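Local coordinates for 2-nitropropane dioxygenase (Streptomyces ansochromogenes, PDB 3BW2), which is an FMN-dependent oxidoreductase that probably uses molecular oxygen to denitrify alkyl nitronates such as propionate 3-nitronate, at residues T153-A158 against L197-Q202; T267-G272 against P288-A293. All coordinates share one frame; numbering follows the deposited sequence.

Contact 1 (153-158 against 197-202) precedes contact 2 (267-272 against 288-293) along the chain, and the first closes before the second opens. Their centres lie about 25 Å apart and their nearest atoms about 11 Å apart, so the two do not touch. Contact 1 belongs to the TIM barrel itself, where helices 155-163 and 196-206 follow strands 147-152 and 168-172 of the parallel sheet. Contact 2 joins the connection between antiparallel strands 264-267 and 275-278 to the loop between helices 281-286 and 296-311. Thr153 of contact 1 and Thr271 of contact 2 have side chains about 8 and 10 Å from the bound FMN, respectively, which places both contacts in the surroundings of the cofactor.

Contact 1 of 2, residues T153-A158 against L197-Q202; sequences TTPEEA and LSLLAQ
Leu199 packs against the backbone of Thr153 and Thr154, joining two successive beta-alpha units of the TIM barrel: helix 196-206 meets the short turn between strand 147-152 and helix 155-163. With CG anti to the backbone N (chi1 176°), the leucine sends both methyls across to the turn. CD1 lies 3.3 Å from Thr153 O and 3.7 Å from Thr154 CA, while CD2 flanks the same carbonyl oxygen. CD1 also approaches Pro155 CD, a looser apolar touch. An alanine here would remove both methyls and is likely to uncover Thr153 O and leave a gap beside Pro155.

One turn later Gln202 reaches toward Pro155, the first residue of its helix. Its chain is extended beyond CG, and Gln202 OE1 rests 3.5 Å from Pro155 CG and nearly as close to Pro155 CD. The other end of the amide is turned back along its own helix: NE2 donates to Ser198 OG at 3.2 Å, close to the amide plane, consistent with OE1 facing the proline. Arg326 of the second subunit packs on Pro155 and forms a salt bridge with Glu156 OE2.

The turn is braced by its own hydrogen bonds. Thr154 is the N-cap of helix 155-163, its OG1 accepting from Glu157 N. The Thr153 side chain touches Gln172, an FMN-binding residue. Glu157 OE2 takes a hydrogen bond from His183 N, whereas OE1 is gripped by two donors of Thr153: N at 2.7 Å, nearly along the C-O axis, and OG1 at 2.8 Å from above the carboxylate plane.

Contact 2 of 2, residues T267-G272 against P288-A293; sequences TRAFTG and PYAPAA
Ala290 presses its methyl onto the Arg268-Ala269 peptide, CB standing 3.3 Å from both Arg268 C and Ala269 N. The residues beneath it form the connection of a beta-hairpin, between strands 264-267 and 275-278, and begin with an ST turn in which Thr267 OG1 accepts from Ala269 N. Arg268 and Ala290 share most of the side-chain contact. The arginine CG lies anti to the carbonyl carbon (chi1 -69°) and the chain runs extended to NE, a shape that lays CD alongside the facing loop, 3.6 Å from Ala292 CA, with NE close to Ala292 CB.

Rotation about CD-NE (chi4 77°) turns the guanidinium out of line, where it is held from several directions. NH2 makes salt bridges to Asp185 and Asp190, while NH1 donates to a water in the guanidinium plane, which in turn donates to Ala290 O at 2.6 Å.

Farther along, the backbones come together at Gly272, whose CA-H points to Pro291 O. With this backbone a CB would collide with Ala293 O and crowd Thr271 O. Gly272 O receives a CA-H...O contact from Ala292 CA and a weak hydrogen bond from Ala293 N, 3.1 Å long and bent to 129°.

Contact 1 of 2, residues T153-A158 against L197-Q202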
loop_
_atom_site.group_PDB
_atom_site.type_symbol
_atom_site.label_atom_id
_atom_site.label_comp_id
_atom_site.label_asym_id
_atom_site.label_seq_id
_atom_site.Cartn_x
_atom_site.Cartn_y
_atom_site.Cartn_z
ATOM N N THR A 153 -0.911 12.002 -4.518
ATOM C CA THR A 153 -1.229 10.700 -3.937
ATOM C C THR A 153 -2.136 9.859 -4.843
ATOM O O THR A 153 -2.442 8.705 -4.529
ATOM C CB THR A 153 -1.895 10.854 -2.549
ATOM O OG1 THR A 153 -3.153 11.520 -2.686
ATOM C CG2 THR A 153 -0.994 11.672 -1.615
ATOM N N THR A 154 -2.550 10.449 -5.964
ATOM C CA THR A 154 -3.414 9.787 -6.943
ATOM C C THR A 154 -2.982 10.213 -8.341
ATOM O O THR A 154 -2.275 11.214 -8.509
ATOM C CB THR A 154 -4.893 10.215 -6.802
ATOM O OG1 THR A 154 -5.004 11.617 -7.088
ATOM C CG2 THR A 154 -5.410 9.943 -5.401
ATOM N N PRO A 155 -3.394 9.459 -9.367
ATOM C CA PRO A 155 -2.987 9.879 -10.709
ATOM C C PRO A 155 -3.625 11.222 -11.077
ATOM O O PRO A 155 -3.060 11.995 -11.851
ATOM C CB PRO A 155 -3.440 8.711 -11.598
ATOM C CG PRO A 155 -4.527 8.047 -10.803
ATOM C CD PRO A 155 -4.033 8.132 -9.390
ATOM N N GLU A 156 -4.791 11.511 -10.505
ATOM C CA GLU A 156 -5.463 12.781 -10.777
ATOM C C GLU A 156 -4.607 13.925 -10.245
ATOM O O GLU A 156 -4.370 14.906 -10.943
ATOM C CB GLU A 156 -6.842 12.835 -10.109
ATOM C CG GLU A 156 -7.912 11.967 -10.755
ATOM C CD GLU A 156 -7.629 10.481 -10.622
ATOM O OE1 GLU A 156 -7.214 10.043 -9.524
ATOM O OE2 GLU A 156 -7.837 9.748 -11.614
ATOM N N GLU A 157 -4.148 13.799 -9.003
ATOM C CA GLU A 157 -3.308 14.833 -8.410
ATOM C C GLU A 157 -1.998 14.974 -9.181
ATOM O O GLU A 157 -1.487 16.083 -9.346
ATOM C CB GLU A 157 -3.027 14.519 -6.935
ATOM C CG GLU A 157 -4.266 14.621 -6.052
ATOM C CD GLU A 157 -3.983 14.335 -4.587
ATOM O OE1 GLU A 157 -2.926 13.749 -4.284
ATOM O OE2 GLU A 157 -4.827 14.684 -3.736
ATOM N N ALA A 158 -1.458 13.859 -9.664
ATOM C CA ALA A 158 -0.211 13.902 -10.422
ATOM C C ALA A 158 -0.408 14.683 -11.722
ATOM O O ALA A 158 0.472 15.441 -12.132
ATOM C CB ALA A 158 0.276 12.491 -10.725
ATOM N N LEU A 197 3.484 0.809 -4.946
ATOM C CA LEU A 197 3.740 0.081 -6.187
ATOM C C LEU A 197 2.621 0.291 -7.205
ATOM O O LEU A 197 2.861 0.340 -8.416
ATOM C CB LEU A 197 3.923 -1.417 -5.909
ATOM C CG LEU A 197 4.256 -2.301 -7.117
ATOM C CD1 LEU A 197 5.500 -1.777 -7.822
ATOM C CD2 LEU A 197 4.475 -3.736 -6.655
ATOM N N SER A 198 1.397 0.420 -6.713
ATOM C CA SER A 198 0.265 0.628 -7.597
ATOM C C SER A 198 0.207 2.101 -8.019
ATOM O O SER A 198 0.026 2.414 -9.197
ATOM C CB SER A 198 -1.026 0.215 -6.892
ATOM O OG SER A 198 -2.122 0.282 -7.782
ATOM N N LEU A 199 0.378 3.003 -7.059
ATOM C CA LEU A 199 0.349 4.432 -7.358
ATOM C C LEU A 199 1.428 4.810 -8.373
ATOM O O LEU A 199 1.181 5.590 -9.298
ATOM C CB LEU A 199 0.545 5.259 -6.080
ATOM C CG LEU A 199 0.638 6.778 -6.295
ATOM C CD1 LEU A 199 -0.654 7.294 -6.939
ATOM C CD2 LEU A 199 0.890 7.475 -4.966
ATOM N N LEU A 200 2.625 4.265 -8.191
ATOM C CA LEU A 200 3.732 4.560 -9.095
ATOM C C LEU A 200 3.404 4.216 -10.546
ATOM O O LEU A 200 3.629 5.024 -11.449
ATOM C CB LEU A 200 4.991 3.807 -8.658
ATOM C CG LEU A 200 6.221 3.974 -9.554
ATOM C CD1 LEU A 200 6.538 5.457 -9.744
ATOM C CD2 LEU A 200 7.403 3.253 -8.924
ATOM N N ALA A 201 2.865 3.021 -10.766
ATOM C CA ALA A 201 2.518 2.585 -12.114
ATOM C C ALA A 201 1.447 3.479 -12.726
ATOM O O ALA A 201 1.527 3.841 -13.901
ATOM C CB ALA A 201 2.040 1.131 -12.090
ATOM N N GLN A 202 0.445 3.834 -11.924
ATOM C CA GLN A 202 -0.644 4.690 -12.387
ATOM C C GLN A 202 -0.128 6.084 -12.750
ATOM O O GLN A 202 -0.481 6.634 -13.793
ATOM C CB GLN A 202 -1.722 4.821 -11.304
ATOM C CG GLN A 202 -2.506 3.546 -11.000
ATOM C CD GLN A 202 -3.552 3.763 -9.914
ATOM O OE1 GLN A 202 -4.453 4.592 -10.057
ATOM N NE2 GLN A 202 -3.432 3.022 -8.821
#

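Contact 2 of 2, residues T267-G272 against P288-A293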
loop_
_atom_site.group_PDB
_atom_site.type_symbol
_atom_site.label_atom_id
_atom_site.label_comp_id
_atom_site.label_asym_id
_atom_site.label_seq_id
_atom_site.Cartn_x
_atom_site.Cartn_y
_atom_site.Cartn_z
ATOM N N THR A 267 -3.829 8.955 10.927
ATOM C CA THR A 267 -4.736 9.584 11.878
ATOM C C THR A 267 -4.716 11.103 11.780
ATOM O O THR A 267 -3.749 11.695 11.305
ATOM C CB THR A 267 -4.379 9.193 13.333
ATOM O OG1 THR A 267 -5.325 9.779 14.234
ATOM C CG2 THR A 267 -2.981 9.686 13.696
ATOM N N ARG A 268 -5.803 11.722 12.229
ATOM C CA ARG A 268 -5.917 13.174 12.239
ATOM C C ARG A 268 -5.783 13.647 13.684
ATOM O O ARG A 268 -5.880 14.837 13.973
ATOM C CB ARG A 268 -7.279 13.617 11.685
ATOM C CG ARG A 268 -7.483 13.371 10.191
ATOM C CD ARG A 268 -8.663 14.201 9.651
ATOM N NE ARG A 268 -8.892 14.000 8.219
ATOM C CZ ARG A 268 -9.483 12.930 7.688
ATOM N NH1 ARG A 268 -9.921 11.948 8.466
ATOM N NH2 ARG A 268 -9.623 12.835 6.372
ATOM N N ALA A 269 -5.543 12.702 14.589
ATOM C CA ALA A 269 -5.429 13.005 16.014
ATOM C C ALA A 269 -4.500 14.156 16.393
ATOM O O ALA A 269 -4.843 14.989 17.226
ATOM C CB ALA A 269 -5.008 11.746 16.775
ATOM N N PHE A 270 -3.326 14.210 15.781
ATOM C CA PHE A 270 -2.357 15.243 16.121
ATOM C C PHE A 270 -2.449 16.568 15.372
ATOM O O PHE A 270 -2.138 17.619 15.935
ATOM C CB PHE A 270 -0.943 14.685 15.945
ATOM C CG PHE A 270 -0.653 13.481 16.798
ATOM C CD1 PHE A 270 -0.412 13.619 18.158
ATOM C CD2 PHE A 270 -0.641 12.206 16.239
ATOM C CE1 PHE A 270 -0.160 12.505 18.955
ATOM C CE2 PHE A 270 -0.392 11.082 17.029
ATOM C CZ PHE A 270 -0.151 11.234 18.390
ATOM N N THR A 271 -2.876 16.530 14.115
ATOM C CA THR A 271 -2.899 17.752 13.316
ATOM C C THR A 271 -4.184 18.082 12.562
ATOM O O THR A 271 -4.300 19.165 11.992
ATOM C CB THR A 271 -1.765 17.712 12.288
ATOM O OG1 THR A 271 -2.047 16.692 11.322
ATOM C CG2 THR A 271 -0.438 17.381 12.967
ATOM N N GLY A 272 -5.138 17.156 12.539
ATOM C CA GLY A 272 -6.372 17.419 11.825
ATOM C C GLY A 272 -6.297 17.025 10.361
ATOM O O GLY A 272 -7.227 17.285 9.598
ATOM N N PRO A 288 -9.951 8.204 16.829
ATOM C CA PRO A 288 -11.316 7.941 16.363
ATOM C C PRO A 288 -12.233 9.161 16.296
ATOM O O PRO A 288 -13.246 9.142 15.602
ATOM C CB PRO A 288 -11.837 6.916 17.373
ATOM C CG PRO A 288 -10.598 6.234 17.846
ATOM C CD PRO A 288 -9.647 7.387 18.016
ATOM N N TYR A 289 -11.877 10.229 17.000
ATOM C CA TYR A 289 -12.733 11.407 17.034
ATOM C C TYR A 289 -12.125 12.671 16.443
ATOM O O TYR A 289 -12.778 13.716 16.409
ATOM C CB TYR A 289 -13.148 11.652 18.487
ATOM C CG TYR A 289 -13.523 10.364 19.188
ATOM C CD1 TYR A 289 -14.714 9.702 18.879
ATOM C CD2 TYR A 289 -12.649 9.756 20.091
ATOM C CE1 TYR A 289 -15.021 8.465 19.446
ATOM C CE2 TYR A 289 -12.946 8.515 20.664
ATOM C CZ TYR A 289 -14.132 7.877 20.334
ATOM O OH TYR A 289 -14.420 6.638 20.864
ATOM N N ALA A 290 -10.884 12.577 15.976
ATOM C CA ALA A 290 -10.195 13.729 15.401
ATOM C C ALA A 290 -10.882 14.233 14.136
ATOM O O ALA A 290 -11.107 13.472 13.192
ATOM C CB ALA A 290 -8.754 13.370 15.096
ATOM N N PRO A 291 -11.223 15.530 14.104
ATOM C CA PRO A 291 -11.888 16.143 12.953
ATOM C C PRO A 291 -10.912 16.587 11.866
ATOM O O PRO A 291 -9.720 16.759 12.119
ATOM C CB PRO A 291 -12.610 17.328 13.577
ATOM C CG PRO A 291 -11.606 17.789 14.604
ATOM C CD PRO A 291 -11.141 16.483 15.230
ATOM N N ALA A 292 -11.428 16.767 10.655
ATOM C CA ALA A 292 -10.614 17.222 9.538
ATOM C C ALA A 292 -10.530 18.736 9.674
ATOM O O ALA A 292 -11.398 19.459 9.194
ATOM C CB ALA A 292 -11.268 16.839 8.218
ATOM N N ALA A 293 -9.492 19.213 10.352
ATOM C CA ALA A 293 -9.315 20.646 10.563
ATOM C C ALA A 293 -7.839 20.986 10.710
ATOM O O ALA A 293 -7.323 21.076 11.821
ATOM C CB ALA A 293 -10.082 21.086 11.813
HETATM O O HOH W 1 -10.473 11.600 11.445
#